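PDB 3T0O: ribonuclease T2 from Homo sapiens, which cleaves single-stranded RNA, preferentially between purine and uridine residues, and so degrades microbial RNA for innate immune sensing by TLR8. Local coordinates for residues W19-V23 with Q170-Q174. Numbering follows the deposited sequence.
Sequences WPETV and QTIGQ
T22 and W19 grip two successive carbonyl groups of the strand. T22 OG1 donates to I172 O over 2.7 Å, approaching 29° out of the carbonyl plane. Threonine suits the place because beta-branching puts a hydroxyl and a methyl on one carbon: chi1 -61° sets OG1 beside the backbone N, which leaves CG2 anti to it and 3.6 Å from G173 CA, where the glycine, lacking a side chain, lets it come close. One residue further along the strand, G173 O accepts from W19 N at 2.9 Å, the donor lying above the carbonyl plane, and V23 CG1 rests 3.7 Å from the same oxygen. In the antiparallel sheet of the RNase T2 fold, strand 12-18 pairs with strand 171-180, and the W19 N to G173 O bond ties the N-cap of helix 20-23 to the latter just past the end of 12-18. The strand also has a classic beta bulge, G173 and Q174 both facing Q159. Q174 OE1 in turn is hydrogen-bonded to ND1 of H41, a predicted active-site residue. The W19 side chain starts toward the strand, and its large indole passes I172 O to span the distance to the C-terminal loop, NE1 bonding to P225 O and the ring meeting Y224 edge-to-face.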
loop_
_atom_site.group_PDB
_atom_site.type_symbol
_atom_site.label_atom_id
_atom_site.label_comp_id
_atom_site.label_asym_id
_atom_site.label_seq_id
_atom_site.Cartn_x
_atom_site.Cartn_y
_atom_site.Cartn_z
ATOM N N TRP A 19 2.395 -1.560 -6.437
ATOM C CA TRP A 19 3.385 -2.228 -7.245
ATOM C C TRP A 19 4.230 -1.168 -7.884
ATOM O O TRP A 19 3.770 -0.450 -8.742
ATOM C CB TRP A 19 2.644 -3.068 -8.280
ATOM C CG TRP A 19 3.576 -3.843 -9.145
ATOM C CD1 TRP A 19 3.741 -3.740 -10.542
ATOM C CD2 TRP A 19 4.483 -4.869 -8.722
ATOM N NE1 TRP A 19 4.688 -4.656 -10.960
ATOM C CE2 TRP A 19 5.166 -5.340 -9.877
ATOM C CE3 TRP A 19 4.764 -5.453 -7.483
ATOM C CZ2 TRP A 19 6.128 -6.363 -9.825
ATOM C CZ3 TRP A 19 5.734 -6.451 -7.424
ATOM C CH2 TRP A 19 6.431 -6.869 -8.570
ATOM N N PRO A 20 5.474 -1.038 -7.443
ATOM C CA PRO A 20 6.297 0.077 -7.914
ATOM C C PRO A 20 6.422 0.206 -9.403
ATOM O O PRO A 20 6.326 1.287 -9.951
ATOM C CB PRO A 20 7.678 -0.244 -7.305
ATOM C CG PRO A 20 7.324 -0.786 -5.918
ATOM C CD PRO A 20 6.103 -1.742 -6.313
ATOM N N GLU A 21 6.583 -0.863 -10.127
ATOM C CA GLU A 21 6.734 -0.676 -11.575
ATOM C C GLU A 21 5.510 -0.048 -12.223
ATOM O O GLU A 21 5.659 0.690 -13.225
ATOM C CB GLU A 21 7.012 -2.043 -12.182
ATOM C CG GLU A 21 7.068 -2.075 -13.745
ATOM C CD GLU A 21 8.089 -1.133 -14.338
ATOM O OE1 GLU A 21 9.107 -0.936 -13.690
ATOM O OE2 GLU A 21 7.894 -0.669 -15.513
ATOM N N THR A 22 4.353 -0.332 -11.631
ATOM C CA THR A 22 3.182 0.380 -12.138
ATOM C C THR A 22 3.057 1.811 -11.697
ATOM O O THR A 22 2.777 2.704 -12.544
ATOM C CB THR A 22 1.937 -0.343 -11.732
ATOM O OG1 THR A 22 1.991 -1.645 -12.308
ATOM C CG2 THR A 22 0.654 0.350 -12.231
ATOM N N VAL A 23 3.247 2.070 -10.422
ATOM C CA VAL A 23 2.960 3.389 -9.904
ATOM C C VAL A 23 4.079 4.417 -10.052
ATOM O O VAL A 23 3.810 5.644 -9.941
ATOM C CB VAL A 23 2.404 3.354 -8.468
ATOM C CG1 VAL A 23 1.072 2.509 -8.380
ATOM C CG2 VAL A 23 3.459 2.864 -7.457
ATOM N N GLN A 170 -5.243 -2.555 -19.031
ATOM C CA GLN A 170 -4.985 -1.944 -17.711
ATOM C C GLN A 170 -3.803 -2.656 -17.025
ATOM O O GLN A 170 -3.527 -3.828 -17.243
ATOM C CB GLN A 170 -6.231 -2.023 -16.862
ATOM C CG GLN A 170 -6.614 -3.490 -16.539
ATOM C CD GLN A 170 -7.942 -3.702 -15.925
ATOM O OE1 GLN A 170 -8.603 -2.769 -15.436
ATOM N NE2 GLN A 170 -8.370 -4.934 -15.994
ATOM N N THR A 171 -3.185 -1.909 -16.130
ATOM C CA THR A 171 -2.032 -2.402 -15.425
ATOM C C THR A 171 -2.306 -2.405 -13.922
ATOM O O THR A 171 -2.698 -1.369 -13.377
ATOM C CB THR A 171 -0.897 -1.463 -15.692
ATOM O OG1 THR A 171 -0.775 -1.272 -17.124
ATOM C CG2 THR A 171 0.380 -2.105 -15.129
ATOM N N ILE A 172 -2.107 -3.550 -13.257
ATOM C CA ILE A 172 -2.384 -3.594 -11.795
ATOM C C ILE A 172 -1.394 -2.729 -11.075
ATOM O O ILE A 172 -0.206 -2.824 -11.339
ATOM C CB ILE A 172 -2.436 -5.025 -11.277
ATOM C CG1 ILE A 172 -2.904 -5.021 -9.801
ATOM C CG2 ILE A 172 -1.023 -5.726 -11.314
ATOM C CD1 ILE A 172 -3.087 -6.472 -9.257
ATOM N N GLY A 173 -1.913 -1.964 -10.108
ATOM C CA GLY A 173 -1.074 -0.988 -9.374
ATOM C C GLY A 173 -1.210 -1.108 -7.872
ATOM O O GLY A 173 -0.265 -0.771 -7.206
ATOM N N GLN A 174 -2.396 -1.486 -7.373
ATOM C CA GLN A 174 -2.591 -1.276 -5.900
ATOM C C GLN A 174 -3.570 -2.296 -5.376
ATOM O O GLN A 174 -4.549 -2.586 -6.044
ATOM C CB GLN A 174 -3.044 0.190 -5.686
ATOM C CG GLN A 174 -3.229 0.536 -4.194
ATOM C CD GLN A 174 -3.155 2.075 -4.066
ATOM O OE1 GLN A 174 -2.065 2.587 -3.901
ATOM N NE2 GLN A 174 -4.286 2.706 -4.046
#